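Local coordinates for actin-binding protein (Saccharomyces cerevisiae, PDB 1HQZ) that binds actin filaments through this N-terminal cofilin-homology domain and, as a whole protein, recruits the ARP2/3 complex to filament sides and regulates its actin assembly, at residues Glu4-Ile15 against Ile35-Pro45; Asp27-Ile35 against Pro45-Phe55. One frame throughout, in Å; residues are numbered along the deposited sequence.

Contact 1: residues Glu4-Ile15 against Ile35-Pro45; sequences EPIDYTTHSREI and ISPNAKKEYEP
Tyr43 N donates to Asp7 O at 2.9 Å with an N-H...O angle of 160°, the one backbone hydrogen bond between residues 4-15 and 35-45. Next to it, Ile6 lies across the Tyr43 ring: its CD1 sits over one face, 3.9 Å from the ring centroid in a CH-pi contact, while CG1 presses on Tyr43 CD1 at 3.4 Å. CG1 stands anti to the backbone N of Ile6 (chi1 -177°), which carries the extended chain over the ring; the phenol oxygen beyond it bonds to Val64 O. Further along, the imidazole of His11 is layered between Glu44 OE2, over the centre of one face and 3.2 Å from NE2 at an angle too poor for a hydrogen bond, and Thr10 CG2 over the other. NE2 of His11 makes a weak bond of 3.4 Å to Glu42 OE1, the carboxylate plane standing nearly perpendicular to the ring at 86°. All this sits at the loop end of the 32-37/43-49 hairpin of the ADF-homology fold, where helix 12-24 starts; His11 is its N-cap residue, and Ile15 CG1 rests on Pro45 CD at 3.8 Å. Second-shell bonds set these groups. His11 ND1 donates to Glu14 OE2 at 2.8 Å, which limits the turning of the imidazole, and Asn38 ND2 donates to the anti lone pair of Glu42 OE1. Asp7 OD2 accepts from Thr10 OG1 on its syn lone pair, a bond that probably eases the approach of the like-charged Glu42 carboxylate.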
loop_
_atom_site.group_PDB
_atom_site.type_symbol
_atom_site.label_atom_id
_atom_site.label_comp_id
_atom_site.label_asym_id
_atom_site.label_seq_id
_atom_site.Cartn_x
_atom_site.Cartn_y
_atom_site.Cartn_z
ATOM N N GLU A 4 -11.553 8.378 13.970
ATOM C CA GLU A 4 -11.180 9.242 12.852
ATOM C C GLU A 4 -11.177 8.453 11.540
ATOM O O GLU A 4 -10.163 7.871 11.159
ATOM C CB GLU A 4 -9.798 9.839 13.120
ATOM C CG GLU A 4 -9.539 11.181 12.463
ATOM C CD GLU A 4 -8.307 11.873 13.027
ATOM O OE1 GLU A 4 -7.180 11.380 12.801
ATOM O OE2 GLU A 4 -8.465 12.908 13.707
ATOM N N PRO A 5 -12.322 8.428 10.832
ATOM C CA PRO A 5 -12.476 7.711 9.559
ATOM C C PRO A 5 -11.516 8.200 8.483
ATOM O O PRO A 5 -11.166 9.380 8.444
ATOM C CB PRO A 5 -13.934 7.981 9.183
ATOM C CG PRO A 5 -14.597 8.212 10.508
ATOM C CD PRO A 5 -13.587 9.076 11.213
ATOM N N ILE A 6 -11.097 7.291 7.610
ATOM C CA ILE A 6 -10.178 7.650 6.541
ATOM C C ILE A 6 -10.944 8.220 5.359
ATOM O O ILE A 6 -12.058 7.793 5.064
ATOM C CB ILE A 6 -9.366 6.431 6.039
ATOM C CG1 ILE A 6 -8.372 6.884 4.964
ATOM C CG2 ILE A 6 -10.307 5.374 5.462
ATOM C CD1 ILE A 6 -7.546 5.769 4.365
ATOM N N ASP A 7 -10.342 9.185 4.679
ATOM C CA ASP A 7 -10.986 9.773 3.518
ATOM C C ASP A 7 -10.193 9.462 2.262
ATOM O O ASP A 7 -9.129 10.034 2.037
ATOM C CB ASP A 7 -11.129 11.290 3.691
ATOM C CG ASP A 7 -11.459 11.997 2.386
ATOM O OD1 ASP A 7 -12.173 11.408 1.540
ATOM O OD2 ASP A 7 -11.010 13.151 2.213
ATOM N N TYR A 8 -10.717 8.544 1.455
ATOM C CA TYR A 8 -10.069 8.162 0.204
ATOM C C TYR A 8 -11.015 8.305 -0.984
ATOM O O TYR A 8 -10.753 7.766 -2.062
ATOM C CB TYR A 8 -9.551 6.715 0.275
ATOM C CG TYR A 8 -10.571 5.684 0.723
ATOM C CD1 TYR A 8 -11.764 5.496 0.029
ATOM C CD2 TYR A 8 -10.332 4.883 1.837
ATOM C CE1 TYR A 8 -12.692 4.533 0.434
ATOM C CE2 TYR A 8 -11.246 3.923 2.248
ATOM C CZ TYR A 8 -12.422 3.750 1.543
ATOM O OH TYR A 8 -13.315 2.777 1.943
ATOM N N THR A 9 -12.118 9.022 -0.789
ATOM C CA THR A 9 -13.086 9.204 -1.868
ATOM C C THR A 9 -12.980 10.585 -2.516
ATOM O O THR A 9 -13.325 10.756 -3.686
ATOM C CB THR A 9 -14.528 8.964 -1.368
ATOM O OG1 THR A 9 -14.775 9.772 -0.212
ATOM C CG2 THR A 9 -14.726 7.500 -1.006
ATOM N N THR A 10 -12.488 11.555 -1.753
ATOM C CA THR A 10 -12.311 12.916 -2.245
ATOM C C THR A 10 -11.423 12.897 -3.479
ATOM O O THR A 10 -11.733 13.527 -4.496
ATOM C CB THR A 10 -11.644 13.812 -1.181
ATOM O OG1 THR A 10 -12.554 14.020 -0.096
ATOM C CG2 THR A 10 -11.239 15.151 -1.776
ATOM N N HIS A 11 -10.311 12.176 -3.379
ATOM C CA HIS A 11 -9.372 12.070 -4.486
ATOM C C HIS A 11 -9.430 10.676 -5.106
ATOM O O HIS A 11 -8.418 10.129 -5.547
ATOM C CB HIS A 11 -7.959 12.380 -3.996
ATOM C CG HIS A 11 -7.795 13.773 -3.471
ATOM N ND1 HIS A 11 -7.902 14.887 -4.274
ATOM C CD2 HIS A 11 -7.530 14.232 -2.226
ATOM C CE1 HIS A 11 -7.708 15.973 -3.546
ATOM N NE2 HIS A 11 -7.480 15.603 -2.299
ATOM N N SER A 12 -10.632 10.111 -5.141
ATOM C CA SER A 12 -10.854 8.786 -5.707
ATOM C C SER A 12 -10.384 8.711 -7.162
ATOM O O SER A 12 -9.913 7.669 -7.622
ATOM C CB SER A 12 -12.340 8.450 -5.638
ATOM O OG SER A 12 -13.090 9.439 -6.323
ATOM N N ARG A 13 -10.518 9.823 -7.877
ATOM C CA ARG A 13 -10.117 9.895 -9.279
ATOM C C ARG A 13 -8.633 9.589 -9.431
ATOM O O ARG A 13 -8.246 8.714 -10.206
ATOM C CB ARG A 13 -10.398 11.291 -9.837
ATOM C CG ARG A 13 -10.866 11.308 -11.281
ATOM C CD ARG A 13 -12.311 10.833 -11.378
ATOM N NE ARG A 13 -13.190 11.618 -10.510
ATOM C CZ ARG A 13 -14.470 11.338 -10.285
ATOM N NH1 ARG A 13 -15.033 10.288 -10.866
ATOM N NH2 ARG A 13 -15.187 12.107 -9.476
ATOM N N GLU A 14 -7.807 10.324 -8.695
ATOM C CA GLU A 14 -6.364 10.137 -8.747
ATOM C C GLU A 14 -5.977 8.757 -8.229
ATOM O O GLU A 14 -5.157 8.067 -8.834
ATOM C CB GLU A 14 -5.648 11.201 -7.912
ATOM C CG GLU A 14 -5.944 12.643 -8.301
ATOM C CD GLU A 14 -7.307 13.117 -7.819
ATOM O OE1 GLU A 14 -8.338 12.691 -8.383
ATOM O OE2 GLU A 14 -7.346 13.916 -6.861
ATOM N N ILE A 15 -6.576 8.359 -7.111
ATOM C CA ILE A 15 -6.276 7.064 -6.516
ATOM C C ILE A 15 -6.634 5.885 -7.419
ATOM O O ILE A 15 -5.769 5.060 -7.735
ATOM C CB ILE A 15 -6.991 6.884 -5.154
ATOM C CG1 ILE A 15 -6.420 7.870 -4.131
ATOM C CG2 ILE A 15 -6.811 5.458 -4.657
ATOM C CD1 ILE A 15 -7.029 7.741 -2.764
ATOM N N ILE A 35 -0.346 5.856 -0.883
ATOM C CA ILE A 35 -1.257 6.976 -0.665
ATOM C C ILE A 35 -1.037 7.518 0.742
ATOM O O ILE A 35 -0.919 6.758 1.703
ATOM C CB ILE A 35 -2.747 6.580 -0.841
ATOM C CG1 ILE A 35 -3.134 5.516 0.185
ATOM C CG2 ILE A 35 -2.993 6.116 -2.276
ATOM C CD1 ILE A 35 -4.602 5.183 0.177
ATOM N N SER A 36 -0.992 8.841 0.852
ATOM C CA SER A 36 -0.748 9.512 2.119
ATOM C C SER A 36 -1.748 10.660 2.314
ATOM O O SER A 36 -2.298 11.195 1.345
ATOM C CB SER A 36 0.695 10.035 2.125
ATOM O OG SER A 36 1.078 10.533 3.395
ATOM N N PRO A 37 -1.990 11.063 3.571
ATOM C CA PRO A 37 -2.939 12.146 3.849
ATOM C C PRO A 37 -2.353 13.541 3.640
ATOM O O PRO A 37 -1.229 13.816 4.073
ATOM C CB PRO A 37 -3.316 11.884 5.301
ATOM C CG PRO A 37 -1.994 11.457 5.880
ATOM C CD PRO A 37 -1.436 10.514 4.823
ATOM N N ASN A 38 -3.110 14.415 2.973
ATOM C CA ASN A 38 -2.645 15.784 2.733
ATOM C C ASN A 38 -2.915 16.675 3.942
ATOM O O ASN A 38 -3.351 16.201 4.993
ATOM C CB ASN A 38 -3.308 16.394 1.486
ATOM C CG ASN A 38 -4.825 16.456 1.586
ATOM O OD1 ASN A 38 -5.388 16.671 2.663
ATOM N ND2 ASN A 38 -5.495 16.288 0.445
ATOM N N ALA A 39 -2.655 17.968 3.793
ATOM C CA ALA A 39 -2.868 18.917 4.880
ATOM C C ALA A 39 -4.292 18.851 5.432
ATOM O O ALA A 39 -4.512 19.050 6.627
ATOM C CB ALA A 39 -2.556 20.334 4.404
ATOM N N LYS A 40 -5.255 18.562 4.565
ATOM C CA LYS A 40 -6.649 18.481 4.981
ATOM C C LYS A 40 -7.053 17.077 5.410
ATOM O O LYS A 40 -8.243 16.766 5.483
ATOM C CB LYS A 40 -7.562 18.937 3.840
ATOM C CG LYS A 40 -7.268 20.338 3.323
ATOM C CD LYS A 40 -8.253 20.740 2.230
ATOM C CE LYS A 40 -8.040 22.180 1.789
ATOM N NZ LYS A 40 -9.074 22.610 0.800
ATOM N N LYS A 41 -6.060 16.236 5.688
ATOM C CA LYS A 41 -6.290 14.849 6.106
ATOM C C LYS A 41 -6.986 14.005 5.048
ATOM O O LYS A 41 -7.633 13.008 5.363
ATOM C CB LYS A 41 -7.103 14.799 7.402
ATOM C CG LYS A 41 -6.387 15.381 8.597
ATOM C CD LYS A 41 -7.270 15.343 9.819
ATOM C CE LYS A 41 -6.634 16.091 10.979
ATOM N NZ LYS A 41 -7.579 16.193 12.130
ATOM N N GLU A 42 -6.854 14.410 3.791
ATOM C CA GLU A 42 -7.457 13.672 2.686
ATOM C C GLU A 42 -6.362 12.801 2.054
ATOM O O GLU A 42 -5.248 13.271 1.817
ATOM C CB GLU A 42 -8.011 14.647 1.643
ATOM C CG GLU A 42 -8.887 15.751 2.224
ATOM C CD GLU A 42 -9.360 16.748 1.171
ATOM O OE1 GLU A 42 -8.507 17.307 0.444
ATOM O OE2 GLU A 42 -10.586 16.976 1.079
ATOM N N TYR A 43 -6.664 11.532 1.800
ATOM C CA TYR A 43 -5.671 10.660 1.196
ATOM C C TYR A 43 -5.624 10.784 -0.314
ATOM O O TYR A 43 -6.656 10.782 -0.985
ATOM C CB TYR A 43 -5.919 9.199 1.571
ATOM C CG TYR A 43 -5.329 8.819 2.905
ATOM C CD1 TYR A 43 -5.964 9.169 4.097
ATOM C CD2 TYR A 43 -4.112 8.134 2.978
ATOM C CE1 TYR A 43 -5.405 8.847 5.336
ATOM C CE2 TYR A 43 -3.541 7.807 4.207
ATOM C CZ TYR A 43 -4.192 8.166 5.382
ATOM O OH TYR A 43 -3.635 7.848 6.601
ATOM N N GLU A 44 -4.411 10.894 -0.839
ATOM C CA GLU A 44 -4.201 10.992 -2.274
ATOM C C GLU A 44 -2.862 10.346 -2.622
ATOM O O GLU A 44 -2.038 10.093 -1.741
ATOM C CB GLU A 44 -4.218 12.457 -2.710
ATOM C CG GLU A 44 -3.176 13.324 -2.038
ATOM C CD GLU A 44 -3.360 14.796 -2.366
ATOM O OE1 GLU A 44 -2.516 15.620 -1.942
ATOM O OE2 GLU A 44 -4.354 15.125 -3.048
ATOM N N PRO A 45 -2.632 10.058 -3.910
ATOM C CA PRO A 45 -1.371 9.440 -4.321
ATOM C C PRO A 45 -0.193 10.305 -3.918
ATOM O O PRO A 45 -0.148 11.484 -4.248
ATOM C CB PRO A 45 -1.509 9.350 -5.836
ATOM C CG PRO A 45 -2.976 9.180 -6.023
ATOM C CD PRO A 45 -3.540 10.197 -5.058
HETATM O O HOH W 1 -8.412 10.755 5.885
#

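Contact 2: residues Asp27-Ile35 against Pro45-Phe55; sequences DPDTTWLII and PESTGSSFHDF
Trp32 and Phe55 run antiparallel alongside one another, their ring planes inclined at 40°. Phe55 CB stands 3.5 Å from the centroid of the five-membered indole ring, only 7° off its normal, and Trp32 CB returns a CH-pi contact to the Phe55 face. On the opposite indole face lies the backbone of Thr48 and Gly49, with Gly49 N over the ring; the lack of a side chain at Gly49 lets this backbone lie against the indole. A chi1 of 62° tucks Trp32 CG in over its own backbone, turning the indole across the neighbouring strand, and Ser47 OG meets its edge in plane. Were Trp32 an alanine, a gap between Gly49 and the Phe55 side chain would probably open, leaving the Phe55 ring freer to shift. Ile34 CG1 reaches the edge of the Phe55 ring, 3.5 Å from Phe55 CE1. Gly49 O accepts from Thr31 N (2.9 Å) and Trp32 N (3.3 Å), which arrive from opposite faces of its plane. At the far end, Ile34 O takes Glu46 N at 2.8 Å and, weakly, Ser47 N, so that both residues face Ile34: a classic beta bulge in the antiparallel hairpin whose strand 43-49 edges the ADF-homology sheet.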
loop_
_atom_site.group_PDB
_atom_site.type_symbol
_atom_site.label_atom_id
_atom_site.label_comp_id
_atom_site.label_asym_id
_atom_site.label_seq_id
_atom_site.Cartn_x
_atom_site.Cartn_y
_atom_site.Cartn_z
ATOM N N ASP A 27 0.835 -0.946 -17.172
ATOM C CA ASP A 27 1.918 0.013 -17.365
ATOM C C ASP A 27 3.154 -0.340 -16.523
ATOM O O ASP A 27 3.170 -0.137 -15.310
ATOM C CB ASP A 27 1.411 1.416 -17.020
ATOM C CG ASP A 27 2.461 2.488 -17.230
ATOM O OD1 ASP A 27 3.565 2.169 -17.727
ATOM O OD2 ASP A 27 2.172 3.657 -16.892
ATOM N N PRO A 28 4.211 -0.865 -17.167
ATOM C CA PRO A 28 5.458 -1.255 -16.499
ATOM C C PRO A 28 6.165 -0.151 -15.703
ATOM O O PRO A 28 6.968 -0.448 -14.818
ATOM C CB PRO A 28 6.308 -1.797 -17.644
ATOM C CG PRO A 28 5.819 -1.018 -18.828
ATOM C CD PRO A 28 4.326 -1.047 -18.624
ATOM N N ASP A 29 5.871 1.110 -16.009
ATOM C CA ASP A 29 6.477 2.222 -15.275
ATOM C C ASP A 29 5.803 2.416 -13.919
ATOM O O ASP A 29 6.365 3.039 -13.023
ATOM C CB ASP A 29 6.365 3.548 -16.050
ATOM C CG ASP A 29 7.246 3.591 -17.280
ATOM O OD1 ASP A 29 8.391 3.117 -17.211
ATOM O OD2 ASP A 29 6.801 4.119 -18.315
ATOM N N THR A 30 4.594 1.895 -13.773
ATOM C CA THR A 30 3.868 2.048 -12.522
ATOM C C THR A 30 3.387 0.706 -11.987
ATOM O O THR A 30 2.349 0.201 -12.412
ATOM C CB THR A 30 2.654 2.988 -12.707
ATOM O OG1 THR A 30 3.094 4.214 -13.293
ATOM C CG2 THR A 30 1.998 3.302 -11.361
ATOM N N THR A 31 4.142 0.141 -11.045
ATOM C CA THR A 31 3.790 -1.145 -10.444
ATOM C C THR A 31 3.507 -1.019 -8.953
ATOM O O THR A 31 3.193 -1.999 -8.286
ATOM C CB THR A 31 4.908 -2.169 -10.631
ATOM O OG1 THR A 31 6.086 -1.716 -9.952
ATOM C CG2 THR A 31 5.210 -2.348 -12.103
ATOM N N TRP A 32 3.649 0.184 -8.418
ATOM C CA TRP A 32 3.359 0.395 -7.013
ATOM C C TRP A 32 2.870 1.811 -6.766
ATOM O O TRP A 32 3.105 2.718 -7.571
ATOM C CB TRP A 32 4.573 0.077 -6.127
ATOM C CG TRP A 32 5.800 0.906 -6.352
ATOM C CD1 TRP A 32 6.918 0.547 -7.048
ATOM C CD2 TRP A 32 6.078 2.188 -5.781
ATOM N NE1 TRP A 32 7.881 1.517 -6.935
ATOM C CE2 TRP A 32 7.393 2.537 -6.163
ATOM C CE3 TRP A 32 5.342 3.076 -4.982
ATOM C CZ2 TRP A 32 7.994 3.740 -5.771
ATOM C CZ3 TRP A 32 5.932 4.264 -4.592
ATOM C CH2 TRP A 32 7.253 4.587 -4.987
ATOM N N LEU A 33 2.184 1.984 -5.645
ATOM C CA LEU A 33 1.597 3.263 -5.258
ATOM C C LEU A 33 1.541 3.377 -3.741
ATOM O O LEU A 33 1.308 2.387 -3.047
ATOM C CB LEU A 33 0.152 3.351 -5.786
ATOM C CG LEU A 33 -0.830 4.283 -5.047
ATOM C CD1 LEU A 33 -0.491 5.744 -5.344
ATOM C CD2 LEU A 33 -2.272 3.969 -5.495
ATOM N N ILE A 34 1.759 4.583 -3.235
ATOM C CA ILE A 34 1.657 4.831 -1.807
ATOM C C ILE A 34 0.716 6.018 -1.663
ATOM O O ILE A 34 0.933 7.064 -2.292
ATOM C CB ILE A 34 3.009 5.230 -1.163
ATOM C CG1 ILE A 34 3.953 4.018 -1.121
ATOM C CG2 ILE A 34 2.766 5.777 0.253
ATOM C CD1 ILE A 34 5.298 4.290 -0.422
ATOM N N ILE A 35 -0.346 5.856 -0.883
ATOM C CA ILE A 35 -1.257 6.976 -0.665
ATOM C C ILE A 35 -1.037 7.518 0.742
ATOM O O ILE A 35 -0.919 6.758 1.703
ATOM C CB ILE A 35 -2.747 6.580 -0.841
ATOM C CG1 ILE A 35 -3.134 5.516 0.185
ATOM C CG2 ILE A 35 -2.993 6.116 -2.276
ATOM C CD1 ILE A 35 -4.602 5.183 0.177
ATOM N N PRO A 45 -2.632 10.058 -3.910
ATOM C CA PRO A 45 -1.371 9.440 -4.321
ATOM C C PRO A 45 -0.193 10.305 -3.918
ATOM O O PRO A 45 -0.148 11.484 -4.248
ATOM C CB PRO A 45 -1.509 9.350 -5.836
ATOM C CG PRO A 45 -2.976 9.180 -6.023
ATOM C CD PRO A 45 -3.540 10.197 -5.058
ATOM N N GLU A 46 0.756 9.735 -3.192
ATOM C CA GLU A 46 1.920 10.508 -2.799
ATOM C C GLU A 46 3.055 10.200 -3.747
ATOM O O GLU A 46 3.769 11.096 -4.190
ATOM C CB GLU A 46 2.350 10.176 -1.379
ATOM C CG GLU A 46 3.589 10.935 -0.979
ATOM C CD GLU A 46 3.846 10.887 0.503
ATOM O OE1 GLU A 46 4.593 9.988 0.966
ATOM O OE2 GLU A 46 3.281 11.755 1.207
ATOM N N SER A 47 3.206 8.920 -4.066
ATOM C CA SER A 47 4.264 8.482 -4.960
ATOM C C SER A 47 3.907 7.175 -5.646
ATOM O O SER A 47 3.061 6.414 -5.172
ATOM C CB SER A 47 5.556 8.304 -4.176
ATOM O OG SER A 47 5.328 7.460 -3.067
ATOM N N THR A 48 4.561 6.941 -6.777
ATOM C CA THR A 48 4.373 5.745 -7.568
ATOM C C THR A 48 5.743 5.471 -8.168
ATOM O O THR A 48 6.585 6.366 -8.227
ATOM C CB THR A 48 3.347 5.966 -8.717
ATOM O OG1 THR A 48 3.825 6.986 -9.599
ATOM C CG2 THR A 48 1.977 6.378 -8.157
ATOM N N GLY A 49 5.971 4.239 -8.604
ATOM C CA GLY A 49 7.251 3.902 -9.196
ATOM C C GLY A 49 7.173 2.535 -9.827
ATOM O O GLY A 49 6.132 1.874 -9.748
ATOM N N SER A 50 8.266 2.094 -10.441
ATOM C CA SER A 50 8.272 0.787 -11.088
ATOM C C SER A 50 8.995 -0.291 -10.293
ATOM O O SER A 50 8.677 -1.471 -10.436
ATOM C CB SER A 50 8.898 0.897 -12.476
ATOM O OG SER A 50 10.205 1.434 -12.380
ATOM N N SER A 51 9.958 0.120 -9.464
ATOM C CA SER A 51 10.765 -0.795 -8.638
ATOM C C SER A 51 10.207 -1.099 -7.234
ATOM O O SER A 51 9.972 -0.193 -6.430
ATOM C CB SER A 51 12.184 -0.230 -8.499
ATOM O OG SER A 51 12.881 -0.858 -7.444
ATOM N N PHE A 52 10.016 -2.385 -6.945
ATOM C CA PHE A 52 9.491 -2.824 -5.648
ATOM C C PHE A 52 10.478 -2.429 -4.551
ATOM O O PHE A 52 10.090 -2.109 -3.423
ATOM C CB PHE A 52 9.288 -4.346 -5.670
ATOM C CG PHE A 52 8.713 -4.917 -4.396
ATOM C CD1 PHE A 52 7.458 -4.527 -3.943
ATOM C CD2 PHE A 52 9.395 -5.914 -3.697
ATOM C CE1 PHE A 52 6.882 -5.124 -2.816
ATOM C CE2 PHE A 52 8.831 -6.517 -2.570
ATOM C CZ PHE A 52 7.573 -6.122 -2.130
ATOM N N HIS A 53 11.760 -2.454 -4.893
ATOM C CA HIS A 53 12.801 -2.082 -3.946
ATOM C C HIS A 53 12.616 -0.606 -3.553
ATOM O O HIS A 53 12.750 -0.257 -2.382
ATOM C CB HIS A 53 14.187 -2.328 -4.570
ATOM C CG HIS A 53 15.333 -1.974 -3.673
ATOM N ND1 HIS A 53 16.013 -0.778 -3.773
ATOM C CD2 HIS A 53 15.901 -2.644 -2.644
ATOM C CE1 HIS A 53 16.952 -0.728 -2.843
ATOM N NE2 HIS A 53 16.904 -1.849 -2.144
ATOM N N ASP A 54 12.294 0.253 -4.522
ATOM C CA ASP A 54 12.080 1.679 -4.231
ATOM C C ASP A 54 10.839 1.849 -3.344
ATOM O O ASP A 54 10.828 2.634 -2.391
ATOM C CB ASP A 54 11.893 2.476 -5.526
ATOM C CG ASP A 54 13.212 2.915 -6.153
ATOM O OD1 ASP A 54 14.293 2.468 -5.709
ATOM O OD2 ASP A 54 13.158 3.719 -7.105
ATOM N N PHE A 55 9.800 1.095 -3.670
ATOM C CA PHE A 55 8.543 1.112 -2.931
ATOM C C PHE A 55 8.765 0.980 -1.429
ATOM O O PHE A 55 8.311 1.808 -0.634
ATOM C CB PHE A 55 7.663 -0.040 -3.441
ATOM C CG PHE A 55 6.380 -0.248 -2.666
ATOM C CD1 PHE A 55 5.462 0.791 -2.501
ATOM C CD2 PHE A 55 6.060 -1.511 -2.172
ATOM C CE1 PHE A 55 4.237 0.566 -1.864
ATOM C CE2 PHE A 55 4.852 -1.749 -1.535
ATOM C CZ PHE A 55 3.932 -0.705 -1.380
HETATM O O HOH W 2 5.303 5.901 -11.847
#

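Contacts 1 and 2 occupy two ends of the same antiparallel hairpin, strands 32-37 and 43-49, with centres about 17 Å apart. Along the chain their segments alternate, 4-15, 27-35, 35-45, 45-55, and Ile35 and Pro45 belong to both. Contact 1 fastens the N-terminal segment and the start of helix 12-24 to the loop end; contact 2 pairs the strands and brings helix 52-56 against them. They also touch directly, Ile15 O lying 4.3 Å from Leu33 CD2. Since strand 43-49 is outermost and 32-37 adjoins 65-71 in the five-stranded mixed sheet, the two contacts together join this sheet edge to helices 12-24 and 52-56 within the single actin-binding ADF-homology domain.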